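Local coordinates for protein 5-dehydro-2-deoxygluconokinase (Bacillus halodurans C-125, PDB 2QCV) that probably catalyses the ATP-dependent phosphorylation of 5-dehydro-2-deoxy-D-gluconate in myo-inositol degradation, as a member of the PfkB carbohydrate kinase family, at residues M37-Y42 with L101-I106; A134-S139 with L159-L164; G205-F210 with D223-Y228. One frame throughout, in Å; residues are numbered along the deposited sequence. Where two conformers were deposited one is given.

Interaction 1 of 3, residues M37-Y42 with L101-I106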
HETATM    1  N   MSE A  37      -0.635 -15.678  30.480  1.00 31.44           N
HETATM    2  CA  MSE A  37       0.113 -16.700  29.794  1.00 30.28           C
HETATM    3  C   MSE A  37      -0.730 -17.619  28.931  1.00 30.55           C
HETATM    4  O   MSE A  37      -0.174 -18.330  28.100  1.00 30.26           O
HETATM    5  CB  MSE A  37       0.867 -17.539  30.811  1.00 30.89           C
HETATM    6  CG  MSE A  37       1.888 -16.721  31.631  1.00 38.91           C
HETATM    7 SE   MSE A  37       3.068 -15.533  30.543  0.75 49.42          SE
HETATM    8  CE  MSE A  37       4.037 -16.840  29.526  1.00 38.59           C
ATOM      9  N   THR A  38      -2.047 -17.639  29.153  1.00 32.80           N
ATOM     10  CA  THR A  38      -2.945 -18.512  28.382  1.00 33.76           C
ATOM     11  C   THR A  38      -4.204 -17.766  27.936  1.00 32.21           C
ATOM     12  O   THR A  38      -4.721 -16.932  28.660  1.00 30.15           O
ATOM     13  CB  THR A  38      -3.329 -19.759  29.220  1.00 37.21           C
ATOM     14  OG1 THR A  38      -2.151 -20.245  29.879  1.00 38.31           O
ATOM     15  CG2 THR A  38      -3.859 -20.855  28.337  1.00 40.10           C
ATOM     16  N   PHE A  39      -4.657 -18.066  26.718  1.00 32.40           N
ATOM     17  CA  PHE A  39      -5.806 -17.396  26.098  1.00 32.25           C
ATOM     18  C   PHE A  39      -6.765 -18.444  25.573  1.00 30.42           C
ATOM     19  O   PHE A  39      -6.317 -19.447  24.997  1.00 30.55           O
ATOM     20  CB  PHE A  39      -5.360 -16.514  24.919  1.00 32.94           C
ATOM     21  CG  PHE A  39      -4.509 -15.348  25.328  1.00 28.21           C
ATOM     22  CD1 PHE A  39      -5.082 -14.140  25.691  1.00 32.21           C
ATOM     23  CD2 PHE A  39      -3.136 -15.469  25.360  1.00 35.60           C
ATOM     24  CE1 PHE A  39      -4.298 -13.062  26.073  1.00 32.88           C
ATOM     25  CE2 PHE A  39      -2.341 -14.404  25.751  1.00 42.27           C
ATOM     26  CZ  PHE A  39      -2.920 -13.199  26.115  1.00 38.28           C
ATOM     27  N   SER A  40      -8.064 -18.220  25.781  1.00 33.33           N
ATOM     28  CA  SER A  40      -9.086 -19.105  25.227  0.50 32.79           C
ATOM     29  C   SER A  40      -9.687 -18.503  23.952  1.00 30.38           C
ATOM     30  O   SER A  40      -9.942 -17.292  23.876  1.00 31.73           O
ATOM     31  CB  SER A  40     -10.171 -19.392  26.267  0.50 33.64           C
ATOM     32  OG  SER A  40     -10.664 -18.179  26.784  0.50 37.73           O
ATOM     33  N   LYS A  41      -9.867 -19.362  22.955  1.00 30.48           N
ATOM     34  CA  LYS A  41     -10.343 -19.000  21.621  1.00 29.35           C
ATOM     35  C   LYS A  41     -11.869 -19.017  21.529  1.00 31.04           C
ATOM     36  O   LYS A  41     -12.513 -20.043  21.791  1.00 30.72           O
ATOM     37  CB  LYS A  41      -9.795 -19.997  20.611  1.00 31.91           C
ATOM     38  CG  LYS A  41     -10.020 -19.658  19.178  1.00 30.45           C
ATOM     39  CD  LYS A  41      -9.487 -20.716  18.253  1.00 30.10           C
ATOM     40  CE  LYS A  41     -10.346 -21.966  18.288  1.00 31.39           C
ATOM     41  NZ  LYS A  41      -9.850 -23.021  17.379  1.00 32.45           N
ATOM     42  N   TYR A  42     -12.428 -17.881  21.116  1.00 29.17           N
ATOM     43  CA  TYR A  42     -13.861 -17.734  20.896  1.00 29.53           C
ATOM     44  C   TYR A  42     -14.103 -17.038  19.556  1.00 31.16           C
ATOM     45  O   TYR A  42     -13.214 -16.371  19.009  1.00 28.53           O
ATOM     46  CB  TYR A  42     -14.482 -16.894  21.999  1.00 31.62           C
ATOM     47  CG  TYR A  42     -14.463 -17.547  23.325  1.00 38.22           C
ATOM     48  CD1 TYR A  42     -15.433 -18.470  23.673  1.00 50.24           C
ATOM     49  CD2 TYR A  42     -13.489 -17.249  24.243  1.00 44.27           C
ATOM     50  CE1 TYR A  42     -15.415 -19.079  24.896  1.00 47.68           C
ATOM     51  CE2 TYR A  42     -13.462 -17.856  25.464  1.00 44.33           C
ATOM     52  CZ  TYR A  42     -14.412 -18.772  25.783  1.00 45.80           C
ATOM     53  OH  TYR A  42     -14.384 -19.357  27.020  1.00 55.56           O
ATOM     54  N   LEU A 101      -8.148 -10.372  15.014  1.00 28.99           N
ATOM     55  CA  LEU A 101      -7.894 -10.981  16.329  1.00 29.93           C
ATOM     56  C   LEU A 101      -8.067  -9.926  17.397  1.00 31.58           C
ATOM     57  O   LEU A 101      -7.569  -8.792  17.264  1.00 32.74           O
ATOM     58  CB  LEU A 101      -6.448 -11.503  16.457  1.00 28.55           C
ATOM     59  CG  LEU A 101      -5.963 -12.568  15.480  1.00 33.15           C
ATOM     60  CD1 LEU A 101      -4.449 -12.866  15.661  1.00 29.17           C
ATOM     61  CD2 LEU A 101      -6.789 -13.831  15.638  1.00 33.05           C
ATOM     62  N   ALA A 102      -8.757 -10.293  18.463  1.00 29.92           N
ATOM     63  CA  ALA A 102      -8.872  -9.411  19.620  1.00 29.17           C
ATOM     64  C   ALA A 102      -8.296 -10.145  20.826  1.00 31.11           C
ATOM     65  O   ALA A 102      -8.872 -11.120  21.267  1.00 35.90           O
ATOM     66  CB  ALA A 102     -10.342  -9.038  19.843  1.00 30.13           C
ATOM     67  N   PHE A 103      -7.163  -9.686  21.351  1.00 31.51           N
ATOM     68  CA  PHE A 103      -6.644 -10.205  22.615  1.00 31.10           C
ATOM     69  C   PHE A 103      -7.190  -9.341  23.731  1.00 31.43           C
ATOM     70  O   PHE A 103      -7.078  -8.104  23.681  1.00 29.95           O
ATOM     71  CB  PHE A 103      -5.127 -10.121  22.668  1.00 29.98           C
ATOM     72  CG  PHE A 103      -4.421 -11.022  21.707  1.00 26.09           C
ATOM     73  CD1 PHE A 103      -4.239 -10.641  20.380  1.00 28.97           C
ATOM     74  CD2 PHE A 103      -3.885 -12.230  22.149  1.00 30.13           C
ATOM     75  CE1 PHE A 103      -3.568 -11.492  19.502  1.00 26.46           C
ATOM     76  CE2 PHE A 103      -3.193 -13.060  21.279  1.00 30.84           C
ATOM     77  CZ  PHE A 103      -3.058 -12.712  19.977  1.00 27.35           C
ATOM     78  N   THR A 104      -7.757  -9.961  24.749  1.00 31.92           N
ATOM     79  CA  THR A 104      -8.436  -9.154  25.781  1.00 34.55           C
ATOM     80  C   THR A 104      -7.562  -9.049  26.998  1.00 35.57           C
ATOM     81  O   THR A 104      -6.901 -10.019  27.385  1.00 37.80           O
ATOM     82  CB  THR A 104      -9.786  -9.755  26.176  1.00 37.22           C
ATOM     83  OG1 THR A 104      -9.547 -11.057  26.724  1.00 40.10           O
ATOM     84  CG2 THR A 104     -10.696  -9.830  24.968  1.00 33.30           C
ATOM     85  N   GLU A 105      -7.476  -7.832  27.537  1.00 36.85           N
ATOM     86  CA  GLU A 105      -6.780  -7.583  28.787  1.00 38.56           C
ATOM     87  C   GLU A 105      -7.833  -7.192  29.799  1.00 36.75           C
ATOM     88  O   GLU A 105      -8.660  -6.329  29.510  1.00 36.59           O
ATOM     89  CB  GLU A 105      -5.800  -6.419  28.655  1.00 38.47           C
ATOM     90  CG  GLU A 105      -5.107  -6.096  29.956  1.00 41.05           C
ATOM     91  CD  GLU A 105      -4.099  -4.988  29.806  1.00 40.94           C
ATOM     92  OE1 GLU A 105      -4.523  -3.808  29.797  1.00 41.54           O
ATOM     93  OE2 GLU A 105      -2.897  -5.306  29.658  1.00 36.61           O
ATOM     94  N   ILE A 106      -7.782  -7.825  30.966  1.00 37.30           N
ATOM     95  CA  ILE A 106      -8.634  -7.498  32.108  1.00 38.25           C
ATOM     96  C   ILE A 106      -7.726  -7.153  33.284  1.00 37.25           C
ATOM     97  O   ILE A 106      -7.242  -8.031  34.002  1.00 35.80           O
ATOM     98  CB  ILE A 106      -9.563  -8.691  32.467  1.00 36.74           C
ATOM     99  CG1 ILE A 106     -10.307  -9.181  31.211  1.00 42.36           C
ATOM    100  CG2 ILE A 106     -10.615  -8.288  33.513  1.00 36.78           C
ATOM    101  CD1 ILE A 106     -10.837 -10.579  31.342  1.00 40.96           C
TER

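Interaction 2 of 3, residues A134-S139 with L159-L164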
ATOM      1  N   ALA A 134     -31.414 -12.495  -2.630  1.00 25.69           N
ATOM      2  CA  ALA A 134     -32.265 -13.655  -2.355  1.00 28.38           C
ATOM      3  C   ALA A 134     -32.127 -14.140  -0.918  1.00 29.54           C
ATOM      4  O   ALA A 134     -33.069 -14.692  -0.358  1.00 29.09           O
ATOM      5  CB  ALA A 134     -31.960 -14.822  -3.352  1.00 28.93           C
ATOM      6  N   TYR A 135     -30.979 -13.869  -0.301  1.00 28.26           N
ATOM      7  CA  TYR A 135     -30.740 -14.268   1.076  1.00 26.98           C
ATOM      8  C   TYR A 135     -31.346 -13.240   2.000  1.00 23.97           C
ATOM      9  O   TYR A 135     -32.124 -13.559   2.878  1.00 22.79           O
ATOM     10  CB  TYR A 135     -29.258 -14.349   1.328  1.00 26.33           C
ATOM     11  CG  TYR A 135     -28.852 -14.959   2.639  1.00 24.89           C
ATOM     12  CD1 TYR A 135     -29.310 -16.188   3.043  1.00 26.22           C
ATOM     13  CD2 TYR A 135     -27.958 -14.298   3.475  1.00 26.26           C
ATOM     14  CE1 TYR A 135     -28.856 -16.759   4.241  1.00 28.02           C
ATOM     15  CE2 TYR A 135     -27.548 -14.853   4.658  1.00 24.04           C
ATOM     16  CZ  TYR A 135     -27.970 -16.083   5.023  1.00 29.41           C
ATOM     17  OH  TYR A 135     -27.484 -16.610   6.203  1.00 29.52           O
ATOM     18  N   ILE A 136     -30.992 -11.987   1.790  1.00 25.22           N
ATOM     19  CA  ILE A 136     -31.515 -10.888   2.622  1.00 25.01           C
ATOM     20  C   ILE A 136     -33.045 -10.865   2.703  1.00 27.89           C
ATOM     21  O   ILE A 136     -33.628 -10.728   3.780  1.00 25.83           O
ATOM     22  CB  ILE A 136     -30.964  -9.522   2.107  1.00 24.88           C
ATOM     23  CG1 ILE A 136     -29.454  -9.439   2.353  1.00 28.96           C
ATOM     24  CG2 ILE A 136     -31.717  -8.323   2.724  1.00 24.55           C
ATOM     25  CD1 ILE A 136     -28.759  -8.178   1.713  1.00 26.24           C
ATOM     26  N   ARG A 137     -33.720 -11.060   1.575  1.00 27.76           N
ATOM     27  CA  ARG A 137     -35.168 -11.005   1.585  1.00 26.98           C
ATOM     28  C   ARG A 137     -35.898 -12.103   2.371  1.00 27.40           C
ATOM     29  O   ARG A 137     -37.094 -11.989   2.561  1.00 26.87           O
ATOM     30  CB  ARG A 137     -35.721 -10.932   0.182  1.00 28.23           C
ATOM     31  CG  ARG A 137     -35.586 -12.177  -0.580  1.00 26.84           C
ATOM     32  CD  ARG A 137     -35.970 -11.903  -2.029  1.00 36.13           C
ATOM     33  NE  ARG A 137     -35.876 -13.125  -2.802  1.00 45.10           N
ATOM     34  CZ  ARG A 137     -35.610 -13.175  -4.112  1.00 54.61           C
ATOM     35  NH1 ARG A 137     -35.399 -12.068  -4.825  1.00 57.38           N
ATOM     36  NH2 ARG A 137     -35.526 -14.353  -4.710  1.00 47.34           N
ATOM     37  N   ARG A 138     -35.177 -13.124   2.828  1.00 27.66           N
ATOM     38  CA  ARG A 138     -35.747 -14.191   3.665  1.00 27.49           C
ATOM     39  C   ARG A 138     -35.764 -13.853   5.132  1.00 26.86           C
ATOM     40  O   ARG A 138     -36.125 -14.685   5.962  1.00 28.49           O
ATOM     41  CB  ARG A 138     -34.893 -15.437   3.502  1.00 27.77           C
ATOM     42  CG  ARG A 138     -34.775 -15.799   2.063  1.00 36.31           C
ATOM     43  CD  ARG A 138     -34.615 -17.245   1.844  1.00 42.74           C
ATOM     44  NE  ARG A 138     -33.264 -17.695   1.870  1.00 45.99           N
ATOM     45  CZ  ARG A 138     -32.809 -18.734   2.570  1.00 47.92           C
ATOM     46  NH1 ARG A 138     -33.569 -19.458   3.391  1.00 50.88           N
ATOM     47  NH2 ARG A 138     -31.546 -19.033   2.453  1.00 37.11           N
ATOM     48  N   SER A 139     -35.351 -12.643   5.460  1.00 24.84           N
ATOM     49  CA  SER A 139     -35.241 -12.203   6.861  1.00 26.81           C
ATOM     50  C   SER A 139     -36.215 -11.077   7.254  1.00 28.04           C
ATOM     51  O   SER A 139     -36.577 -10.225   6.451  1.00 27.38           O
ATOM     52  CB  SER A 139     -33.818 -11.756   7.165  1.00 26.51           C
ATOM     53  OG  SER A 139     -33.640 -11.566   8.570  1.00 26.73           O
ATOM     54  N   LEU A 159     -23.563  -0.896   2.232  1.00 23.76           N
ATOM     55  CA  LEU A 159     -24.506   0.028   1.598  1.00 25.54           C
ATOM     56  C   LEU A 159     -25.439  -0.734   0.625  1.00 23.82           C
ATOM     57  O   LEU A 159     -26.658  -0.417   0.516  1.00 23.99           O
ATOM     58  CB  LEU A 159     -23.748   1.197   0.953  1.00 23.00           C
ATOM     59  CG  LEU A 159     -23.000   2.167   1.892  1.00 29.26           C
ATOM     60  CD1 LEU A 159     -22.176   3.190   1.059  1.00 30.14           C
ATOM     61  CD2 LEU A 159     -24.004   2.854   2.792  1.00 27.42           C
ATOM     62  N   LYS A 160     -24.887  -1.702  -0.114  1.00 25.28           N
ATOM     63  CA  LYS A 160     -25.690  -2.525  -1.009  1.00 23.39           C
ATOM     64  C   LYS A 160     -26.720  -3.338  -0.231  1.00 25.00           C
ATOM     65  O   LYS A 160     -27.910  -3.350  -0.563  1.00 24.12           O
ATOM     66  CB  LYS A 160     -24.820  -3.462  -1.853  1.00 24.88           C
ATOM     67  CG  LYS A 160     -25.657  -4.471  -2.628  1.00 24.27           C
ATOM     68  CD  LYS A 160     -24.772  -5.250  -3.595  1.00 23.72           C
ATOM     69  CE  LYS A 160     -25.593  -6.359  -4.311  1.00 25.55           C
ATOM     70  NZ  LYS A 160     -24.729  -7.068  -5.353  1.00 26.36           N
ATOM     71  N   ALA A 161     -26.274  -3.995   0.831  1.00 23.36           N
ATOM     72  CA  ALA A 161     -27.183  -4.773   1.719  1.00 27.59           C
ATOM     73  C   ALA A 161     -28.378  -3.969   2.227  1.00 25.53           C
ATOM     74  O   ALA A 161     -29.509  -4.449   2.176  1.00 23.07           O
ATOM     75  CB  ALA A 161     -26.388  -5.384   2.893  1.00 26.00           C
ATOM     76  N   ILE A 162     -28.136  -2.728   2.646  1.00 25.17           N
ATOM     77  CA  ILE A 162     -29.179  -1.845   3.165  1.00 26.03           C
ATOM     78  C   ILE A 162     -30.209  -1.556   2.067  1.00 24.22           C
ATOM     79  O   ILE A 162     -31.405  -1.688   2.284  1.00 25.30           O
ATOM     80  CB  ILE A 162     -28.583  -0.518   3.732  1.00 25.58           C
ATOM     81  CG1 ILE A 162     -27.779  -0.797   5.014  1.00 29.35           C
ATOM     82  CG2 ILE A 162     -29.714   0.504   4.000  1.00 25.75           C
ATOM     83  CD1 ILE A 162     -26.818   0.321   5.390  1.00 27.48           C
ATOM     84  N   ARG A 163     -29.741  -1.208   0.869  1.00 25.01           N
ATOM     85  CA  ARG A 163     -30.641  -0.978  -0.265  1.00 26.70           C
ATOM     86  C   ARG A 163     -31.541  -2.182  -0.587  1.00 26.85           C
ATOM     87  O   ARG A 163     -32.742  -2.050  -0.775  1.00 23.54           O
ATOM     88  CB  ARG A 163     -29.872  -0.562  -1.490  1.00 26.74           C
ATOM     89  CG  ARG A 163     -30.786  -0.233  -2.692  1.00 27.68           C
ATOM     90  CD  ARG A 163     -29.947   0.207  -3.859  1.00 29.13           C
ATOM     91  NE  ARG A 163     -29.244   1.470  -3.627  1.00 25.32           N
ATOM     92  CZ  ARG A 163     -29.804   2.674  -3.693  1.00 27.66           C
ATOM     93  NH1 ARG A 163     -31.103   2.808  -3.924  1.00 28.49           N
ATOM     94  NH2 ARG A 163     -29.078   3.742  -3.454  1.00 28.00           N
ATOM     95  N   LEU A 164     -30.938  -3.354  -0.638  1.00 24.54           N
ATOM     96  CA  LEU A 164     -31.632  -4.589  -0.915  1.00 26.09           C
ATOM     97  C   LEU A 164     -32.620  -4.912   0.189  1.00 25.19           C
ATOM     98  O   LEU A 164     -33.769  -5.293  -0.091  1.00 24.68           O
ATOM     99  CB  LEU A 164     -30.589  -5.728  -1.096  1.00 26.95           C
ATOM    100  CG  LEU A 164     -29.996  -5.920  -2.476  1.00 26.41           C
ATOM    101  CD1 LEU A 164     -29.589  -4.611  -3.133  1.00 30.05           C
ATOM    102  CD2 LEU A 164     -28.812  -6.878  -2.347  1.00 23.58           C
TER

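Interaction 3 of 3, residues G205-F210 with D223-Y228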
ATOM      1  N   GLY A 205     -27.424   2.560  19.851  1.00 24.77           N
ATOM      2  CA  GLY A 205     -26.054   2.973  20.163  1.00 26.51           C
ATOM      3  C   GLY A 205     -25.973   3.621  21.511  1.00 28.66           C
ATOM      4  O   GLY A 205     -27.006   3.964  22.096  1.00 25.93           O
ATOM      5  N   THR A 206     -24.752   3.776  22.015  1.00 28.17           N
ATOM      6  CA  THR A 206     -24.529   4.540  23.203  1.00 25.92           C
ATOM      7  C   THR A 206     -24.611   6.025  22.886  1.00 27.93           C
ATOM      8  O   THR A 206     -24.442   6.452  21.740  1.00 24.61           O
ATOM      9  CB  THR A 206     -23.143   4.226  23.832  1.00 29.50           C
ATOM     10  OG1 THR A 206     -22.103   4.700  22.963  1.00 26.11           O
ATOM     11  CG2 THR A 206     -22.972   2.725  24.091  1.00 30.50           C
ATOM     12  N   ARG A 207     -24.799   6.841  23.913  1.00 26.57           N
ATOM     13  CA  ARG A 207     -24.812   8.290  23.730  1.00 26.05           C
ATOM     14  C   ARG A 207     -23.493   8.730  23.088  1.00 28.33           C
ATOM     15  O   ARG A 207     -23.492   9.544  22.204  1.00 26.56           O
ATOM     16  CB  ARG A 207     -25.050   8.965  25.090  1.00 27.02           C
ATOM     17  CG  ARG A 207     -25.104  10.490  25.122  1.00 27.07           C
ATOM     18  CD  ARG A 207     -26.221  11.063  24.243  1.00 30.14           C
ATOM     19  NE  ARG A 207     -25.711  11.513  22.941  1.00 26.22           N
ATOM     20  CZ  ARG A 207     -26.448  11.972  21.933  1.00 28.33           C
ATOM     21  NH1 ARG A 207     -27.779  12.064  22.036  1.00 29.59           N
ATOM     22  NH2 ARG A 207     -25.848  12.388  20.812  1.00 29.29           N
ATOM     23  N   GLU A 208     -22.365   8.156  23.500  1.00 26.90           N
ATOM     24  CA  GLU A 208     -21.080   8.505  22.900  1.00 29.12           C
ATOM     25  C   GLU A 208     -21.018   8.178  21.409  1.00 26.65           C
ATOM     26  O   GLU A 208     -20.503   8.963  20.611  1.00 28.79           O
ATOM     27  CB  GLU A 208     -19.948   7.840  23.677  1.00 30.59           C
ATOM     28  CG  GLU A 208     -19.750   8.440  25.056  1.00 39.83           C
ATOM     29  N   GLU A 209     -21.625   7.070  21.019  1.00 27.91           N
ATOM     30  CA  GLU A 209     -21.696   6.665  19.631  1.00 27.63           C
ATOM     31  C   GLU A 209     -22.589   7.601  18.797  1.00 26.96           C
ATOM     32  O   GLU A 209     -22.267   7.924  17.641  1.00 26.45           O
ATOM     33  CB  GLU A 209     -22.134   5.211  19.556  1.00 28.36           C
ATOM     34  CG  GLU A 209     -21.084   4.264  20.040  1.00 31.00           C
ATOM     35  CD  GLU A 209     -21.524   2.807  20.237  1.00 32.95           C
ATOM     36  OE1 GLU A 209     -22.708   2.479  20.395  1.00 27.68           O
ATOM     37  OE2 GLU A 209     -20.635   1.949  20.213  1.00 32.58           O
ATOM     38  N   PHE A 210     -23.687   8.065  19.364  1.00 26.49           N
ATOM     39  CA  PHE A 210     -24.486   9.065  18.679  1.00 24.90           C
ATOM     40  C   PHE A 210     -23.746  10.377  18.563  1.00 26.03           C
ATOM     41  O   PHE A 210     -23.914  11.083  17.532  1.00 27.87           O
ATOM     42  CB  PHE A 210     -25.865   9.263  19.322  1.00 25.42           C
ATOM     43  CG  PHE A 210     -26.870   8.157  18.956  1.00 24.16           C
ATOM     44  CD1 PHE A 210     -27.588   8.227  17.782  1.00 27.35           C
ATOM     45  CD2 PHE A 210     -27.026   7.052  19.760  1.00 22.82           C
ATOM     46  CE1 PHE A 210     -28.505   7.222  17.450  1.00 28.39           C
ATOM     47  CE2 PHE A 210     -27.975   6.029  19.438  1.00 26.05           C
ATOM     48  CZ  PHE A 210     -28.698   6.123  18.301  1.00 26.28           C
ATOM     49  N   ASP A 223     -32.963  14.673  22.700  1.00 26.88           N
ATOM     50  CA  ASP A 223     -34.103  15.306  22.027  1.00 29.69           C
ATOM     51  C   ASP A 223     -33.666  15.899  20.681  1.00 29.11           C
ATOM     52  O   ASP A 223     -34.400  15.834  19.698  1.00 31.03           O
ATOM     53  CB  ASP A 223     -34.779  16.375  22.892  1.00 31.10           C
ATOM     54  CG  ASP A 223     -35.486  15.783  24.105  1.00 42.30           C
ATOM     55  OD1 ASP A 223     -35.895  14.600  24.047  1.00 51.06           O
ATOM     56  OD2 ASP A 223     -35.637  16.501  25.110  1.00 63.09           O
ATOM     57  N   GLU A 224     -32.458  16.439  20.612  1.00 27.91           N
ATOM     58  CA  GLU A 224     -31.938  16.954  19.357  1.00 28.63           C
ATOM     59  C   GLU A 224     -31.572  15.835  18.401  1.00 27.34           C
ATOM     60  O   GLU A 224     -31.805  15.937  17.191  1.00 27.89           O
ATOM     61  CB  GLU A 224     -30.739  17.878  19.605  1.00 32.12           C
ATOM     62  CG  GLU A 224     -31.155  19.200  20.263  1.00 39.20           C
ATOM     63  CD  GLU A 224     -32.273  19.882  19.473  1.00 51.29           C
ATOM     64  OE1 GLU A 224     -32.053  20.161  18.270  1.00 62.08           O
ATOM     65  OE2 GLU A 224     -33.380  20.092  20.036  1.00 61.72           O
ATOM     66  N   THR A 225     -30.994  14.765  18.927  1.00 27.75           N
ATOM     67  CA  THR A 225     -30.633  13.602  18.110  1.00 26.44           C
ATOM     68  C   THR A 225     -31.844  13.063  17.391  1.00 27.17           C
ATOM     69  O   THR A 225     -31.784  12.793  16.184  1.00 27.89           O
ATOM     70  CB  THR A 225     -30.043  12.507  18.988  1.00 27.67           C
ATOM     71  OG1 THR A 225     -28.855  13.025  19.602  1.00 27.12           O
ATOM     72  CG2 THR A 225     -29.754  11.221  18.214  1.00 27.51           C
ATOM     73  N   ILE A 226     -32.933  12.849  18.123  1.00 27.63           N
ATOM     74  CA  ILE A 226     -34.106  12.239  17.520  1.00 28.00           C
ATOM     75  C   ILE A 226     -34.848  13.231  16.632  1.00 28.48           C
ATOM     76  O   ILE A 226     -35.418  12.818  15.637  1.00 29.96           O
ATOM     77  CB  ILE A 226     -35.059  11.590  18.564  1.00 27.35           C
ATOM     78  CG1 ILE A 226     -35.818  12.667  19.342  1.00 27.79           C
ATOM     79  CG2 ILE A 226     -34.259  10.557  19.428  1.00 26.22           C
ATOM     80  CD1 ILE A 226     -36.645  12.185  20.519  1.00 31.15           C
ATOM     81  N   ARG A 227     -34.817  14.521  16.963  1.00 29.09           N
ATOM     82  CA  ARG A 227     -35.447  15.526  16.086  1.00 31.29           C
ATOM     83  C   ARG A 227     -34.794  15.489  14.700  1.00 29.35           C
ATOM     84  O   ARG A 227     -35.469  15.611  13.684  1.00 30.48           O
ATOM     85  CB  ARG A 227     -35.349  16.918  16.700  1.00 30.17           C
ATOM     86  CG  ARG A 227     -35.938  18.043  15.867  1.00 36.34           C
ATOM     87  CD  ARG A 227     -35.816  19.420  16.611  1.00 40.43           C
ATOM     88  N   TYR A 228     -33.474  15.312  14.680  1.00 27.95           N
ATOM     89  CA  TYR A 228     -32.699  15.124  13.462  1.00 28.27           C
ATOM     90  C   TYR A 228     -33.063  13.819  12.716  1.00 28.44           C
ATOM     91  O   TYR A 228     -33.542  13.857  11.575  1.00 28.91           O
ATOM     92  CB  TYR A 228     -31.159  15.240  13.779  1.00 26.32           C
ATOM     93  CG  TYR A 228     -30.251  14.447  12.865  1.00 28.63           C
ATOM     94  CD1 TYR A 228     -30.331  14.570  11.481  1.00 30.74           C
ATOM     95  CD2 TYR A 228     -29.271  13.605  13.392  1.00 30.69           C
ATOM     96  CE1 TYR A 228     -29.509  13.838  10.654  1.00 28.65           C
ATOM     97  CE2 TYR A 228     -28.452  12.876  12.584  1.00 26.24           C
ATOM     98  CZ  TYR A 228     -28.575  12.986  11.204  1.00 26.06           C
ATOM     99  OH  TYR A 228     -27.754  12.262  10.391  1.00 32.38           O
TER

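Interaction 1 of 3, residues M37-Y42 with L101-I106
The aromatic part of this contact is an edge-to-face, or T-shaped, pair: Phe103 turns its ring edge toward the face of Phe39, with the planes at 88° and the ring centroids 5.5 Å apart. CD2 of Phe103 does the touching, 4.0 Å from CE1 of Phe39 and shifted toward the rim of that face. The two side chains cross at about a right angle, which lets the edge of one ring meet the face of the other.

The two segments are not sheet neighbours. Strand 21-26 runs between them in a small four-stranded sheet, the kind of lid that many PfkB kinases carry, and the rings meet across this strand, with Phe39 CA and Phe103 CA 8.0 Å apart. Phe39 pairs in an antiparallel ladder with a strand of a second subunit, so the sheet runs on across the interface, and His72 of that subunit meets the Phe103 ring edge to face.

No hydrogen bond crosses the segments. Thr104 O lies near the edge of the Phe39 ring, 4.2 Å from CE1, and this carbonyl oxygen is buried with no hydrogen-bond partner in the model. The Thr104 side chain instead binds strand 21-26, its OG1 bonding to Asn25 ND2 and Ala26 N.

Interaction 2 of 3, residues A134-S139 with L159-L164
Ile136 meets Ala161 and Leu164 in a small, buried contact of apolar side chains, made where the short helix 133-136 lies against helix 154-167, beside the large mainly parallel sheet. One methyl carries it: Ile136 CD1 lies 3.8 Å from Ala161 CB and the same distance, 3.8 Å, from Ala161 CA, while Leu164 CB flanks it at 4.2 Å. Ala161 and Leu164 are three residues apart, so they line one side of their helix, and the small side chain of Ala161 lets the methyl come close to the backbone. The isoleucine reaches this far because it is extended, with CD1 anti to CA about the CB-CG1 bond (chi2 173°).

Helix 154-167 is the crossover helix of a right-handed beta-alpha-beta unit between the adjacent parallel strands 139-145 and 171-175, an element of the Rossmann-like core of ribokinase-type folds. Ile136 stands just ahead of the first of these strands. A type I turn from Ile136 to Ser139, with Ser139 N 3.1 Å from Ile136 O, bends the chain into it. Ile136 also touches Ile64 of strand 61-67, and Ala161 rests on Ile17 of strand 12-17. On helix 154-167, Lys160 and Arg163 form salt bridges with Glu187 and Glu198 of a third subunit.

Interaction 3 of 3, residues G205-F210 with D223-Y228
Arg207 and Thr225 make the tight part of this contact: NH1 of Arg207 donates a nearly straight hydrogen bond to Thr225 OG1, 2.8 Å long at 164°, with the oxygen in the guanidinium plane. The arginine bends at chi2 (60°) and chi3 (-99°), which lays one guanidinium face against Phe210 CB, 3.4 Å from the plane. NH2 forms salt bridges with Asp211 and Glu214, whose carboxylates probably offset the arginine's charge. The buried Thr225 hydroxyl accepts from Arg207 and has two acceptors, Glu214 OE2 and Asp221 O, within bonding distance for its single proton. The threonine methyl CG2 meets Phe210 CD1 obliquely, at 3.7 Å.

The solvent side is different: Asp223 and Glu224 are exposed on the second helix, as is Glu208 on the first, where its carboxylate is not modelled.

Strand 202-206 leads directly into helix 207-213, with a capping box of Thr206 and Glu209 at the junction: Glu209 N bonds to Thr206 OG1 at 3.1 Å, and Thr206 N to Glu209 OE1 at 2.9 Å. Phe210 and Thr225 both lean on Ile239 of the adjoining parallel strand 236-240.

Overall arrangement
The three contacts follow one another along the chain, each closing before the next opens, and none touches another. Interaction 1 belongs to the small four-stranded sheet; interactions 2 and 3 flank the large mixed sheet, through helices next to strand 139-145 and strand 202-206. Centres of interactions 1 and 2 are 34 Å apart, on opposite sides of the chain's centre, and interaction 3 lies 33 Å from the first and 26 Å from the second. All belong to the single PfkB kinase fold. Together they sample lid and core, and both take part in contacts between subunits: the lid sheet continues into a second subunit, whereas helix 154-167 bonds to a third, on whose Arg163 Tyr228 of interaction 3 packs.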